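Long-range contact in membrane-bound lytic murein transglycosylase (Agrobacterium tumefaciens, PDB 2PNW), which probably cleaves the glycan strands of bacterial peptidoglycan as a lytic transglycosylase of the MltA family: residues D23-L28 / A317-L321. Numbering follows the deposited sequence.
Sequences DDPRKL and ARLML
The carboxylate of Asp23 is gripped through both oxygens where the loop meets strand 316-324. OD2 accepts the backbone N-H of Leu319 at 2.9 Å, a nearly straight bond (173°) that arrives 47° above the carboxylate plane. OD1 takes a hydrogen from a water 2.8 Å away, which also points weakly at the carbonyl O of Ala317, and it forms a salt bridge with Arg285. With CG anti to the backbone N (chi1 -168°), the short aspartate arm extends across to the strand, and its OD1 lies 3.4 Å from CB of Arg318. A carboxylate suits this buried place because it can accept a main-chain N-H and a guanidinium together; Arg285 also donates to the carbonyl O of Leu319, so one arginine ties both segments. The strand belongs to the 3D domain, of the double-psi beta-barrel clan, and the loop from the N-terminal part of the chain packs against it just before helix 28-39. The CB atoms of Leu319 and Leu321 point toward the loop, that of Met320 away from it, as successive residues of a strand do. Leu28 answers both leucines: its CD1 meets CD2 of Leu319 at 3.7 Å, while its CD2 packs against CG of Leu321, the two side chains running past each other in opposite directions. The forked end of leucine suits this double role, CD1 lying mainly on the Leu319 side chain and CD2 between Leu319 O and Leu321 CG. The compact ring of Pro25 adds its CB, 4.1 Å from Leu319 CD2, and starts the type I turn that brings Leu28 round.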
loop_
_atom_site.group_PDB
_atom_site.type_symbol
_atom_site.label_atom_id
_atom_site.label_comp_id
_atom_site.label_asym_id
_atom_site.label_seq_id
_atom_site.Cartn_x
_atom_site.Cartn_y
_atom_site.Cartn_z
ATOM N N ASP A 23 -23.469 4.988 4.131
ATOM C CA ASP A 23 -22.218 5.292 3.418
ATOM C C ASP A 23 -22.479 6.098 2.149
ATOM O O ASP A 23 -23.491 5.900 1.472
ATOM C CB ASP A 23 -21.461 3.995 3.087
ATOM C CG ASP A 23 -20.019 4.252 2.618
ATOM O OD1 ASP A 23 -19.351 5.174 3.151
ATOM O OD2 ASP A 23 -19.561 3.519 1.719
ATOM N N ASP A 24 -21.570 7.026 1.842
ATOM C CA ASP A 24 -21.626 7.803 0.612
ATOM C C ASP A 24 -20.416 7.428 -0.258
ATOM O O ASP A 24 -19.345 8.020 -0.089
ATOM C CB ASP A 24 -21.592 9.318 0.912
ATOM C CG ASP A 24 -21.507 10.171 -0.360
ATOM O OD1 ASP A 24 -21.563 9.617 -1.486
ATOM O OD2 ASP A 24 -21.372 11.414 -0.244
ATOM N N PRO A 25 -20.572 6.446 -1.170
ATOM C CA PRO A 25 -19.427 6.012 -2.005
ATOM C C PRO A 25 -19.196 6.806 -3.311
ATOM O O PRO A 25 -18.589 6.272 -4.281
ATOM C CB PRO A 25 -19.770 4.541 -2.297
ATOM C CG PRO A 25 -21.292 4.565 -2.453
ATOM C CD PRO A 25 -21.769 5.610 -1.414
ATOM N N ARG A 26 -19.641 8.061 -3.359
ATOM C CA ARG A 26 -19.501 8.850 -4.597
ATOM C C ARG A 26 -18.068 9.034 -5.086
ATOM O O ARG A 26 -17.857 9.100 -6.290
ATOM C CB ARG A 26 -20.216 10.218 -4.498
ATOM C CG ARG A 26 -21.702 10.094 -4.801
ATOM C CD ARG A 26 -22.421 11.454 -4.672
ATOM N NE ARG A 26 -22.358 11.942 -3.297
ATOM C CZ ARG A 26 -22.830 13.120 -2.893
ATOM N NH1 ARG A 26 -23.449 13.925 -3.752
ATOM N NH2 ARG A 26 -22.693 13.476 -1.628
ATOM N N LYS A 27 -17.097 9.101 -4.172
ATOM C CA LYS A 27 -15.686 9.263 -4.595
ATOM C C LYS A 27 -15.125 8.038 -5.333
ATOM O O LYS A 27 -14.062 8.116 -5.960
ATOM C CB LYS A 27 -14.786 9.558 -3.408
ATOM C CG LYS A 27 -14.981 10.942 -2.814
ATOM C CD LYS A 27 -13.973 11.192 -1.697
ATOM C CE LYS A 27 -14.254 12.556 -1.055
ATOM N NZ LYS A 27 -13.189 12.918 -0.087
ATOM N N LEU A 28 -15.838 6.920 -5.263
ATOM C CA LEU A 28 -15.386 5.706 -5.956
ATOM C C LEU A 28 -15.610 5.780 -7.441
ATOM O O LEU A 28 -15.010 5.020 -8.174
ATOM C CB LEU A 28 -16.091 4.462 -5.420
ATOM C CG LEU A 28 -15.941 4.165 -3.925
ATOM C CD1 LEU A 28 -16.351 2.726 -3.699
ATOM C CD2 LEU A 28 -14.520 4.407 -3.393
ATOM N N ALA A 317 -17.318 2.104 8.682
ATOM C CA ALA A 317 -18.124 1.214 7.847
ATOM C C ALA A 317 -18.287 1.861 6.487
ATOM O O ALA A 317 -19.175 2.691 6.297
ATOM C CB ALA A 317 -19.510 0.948 8.489
ATOM N N ARG A 318 -17.436 1.480 5.533
ATOM C CA ARG A 318 -17.452 2.154 4.238
ATOM C C ARG A 318 -17.005 1.247 3.116
ATOM O O ARG A 318 -16.293 0.269 3.337
ATOM C CB ARG A 318 -16.596 3.433 4.263
ATOM C CG ARG A 318 -15.127 3.228 4.475
ATOM C CD ARG A 318 -14.378 4.564 4.514
ATOM N NE ARG A 318 -14.538 5.275 5.792
ATOM C CZ ARG A 318 -13.725 6.249 6.217
ATOM N NH1 ARG A 318 -12.686 6.638 5.478
ATOM N NH2 ARG A 318 -13.944 6.844 7.388
ATOM N N LEU A 319 -17.472 1.574 1.918
ATOM C CA LEU A 319 -17.047 0.907 0.693
ATOM C C LEU A 319 -15.750 1.511 0.185
ATOM O O LEU A 319 -15.610 2.741 0.104
ATOM C CB LEU A 319 -18.121 1.038 -0.378
ATOM C CG LEU A 319 -17.934 0.161 -1.634
ATOM C CD1 LEU A 319 -17.943 -1.348 -1.278
ATOM C CD2 LEU A 319 -19.017 0.474 -2.627
ATOM N N MET A 320 -14.819 0.635 -0.179
ATOM C CA MET A 320 -13.478 1.068 -0.574
ATOM C C MET A 320 -13.100 0.332 -1.849
ATOM O O MET A 320 -13.790 -0.597 -2.258
ATOM C CB MET A 320 -12.475 0.742 0.552
ATOM C CG MET A 320 -12.825 1.338 1.974
ATOM S SD MET A 320 -11.568 0.912 3.216
ATOM C CE MET A 320 -10.417 2.221 2.788
ATOM N N LEU A 321 -12.022 0.761 -2.508
ATOM C CA LEU A 321 -11.513 -0.004 -3.633
ATOM C C LEU A 321 -10.130 -0.521 -3.304
ATOM O O LEU A 321 -9.346 0.165 -2.645
ATOM C CB LEU A 321 -11.463 0.826 -4.913
ATOM C CG LEU A 321 -12.824 1.302 -5.453
ATOM C CD1 LEU A 321 -12.582 2.393 -6.475
ATOM C CD2 LEU A 321 -13.587 0.139 -6.070
HETATM O O HOH W 1 -19.009 5.952 5.782
#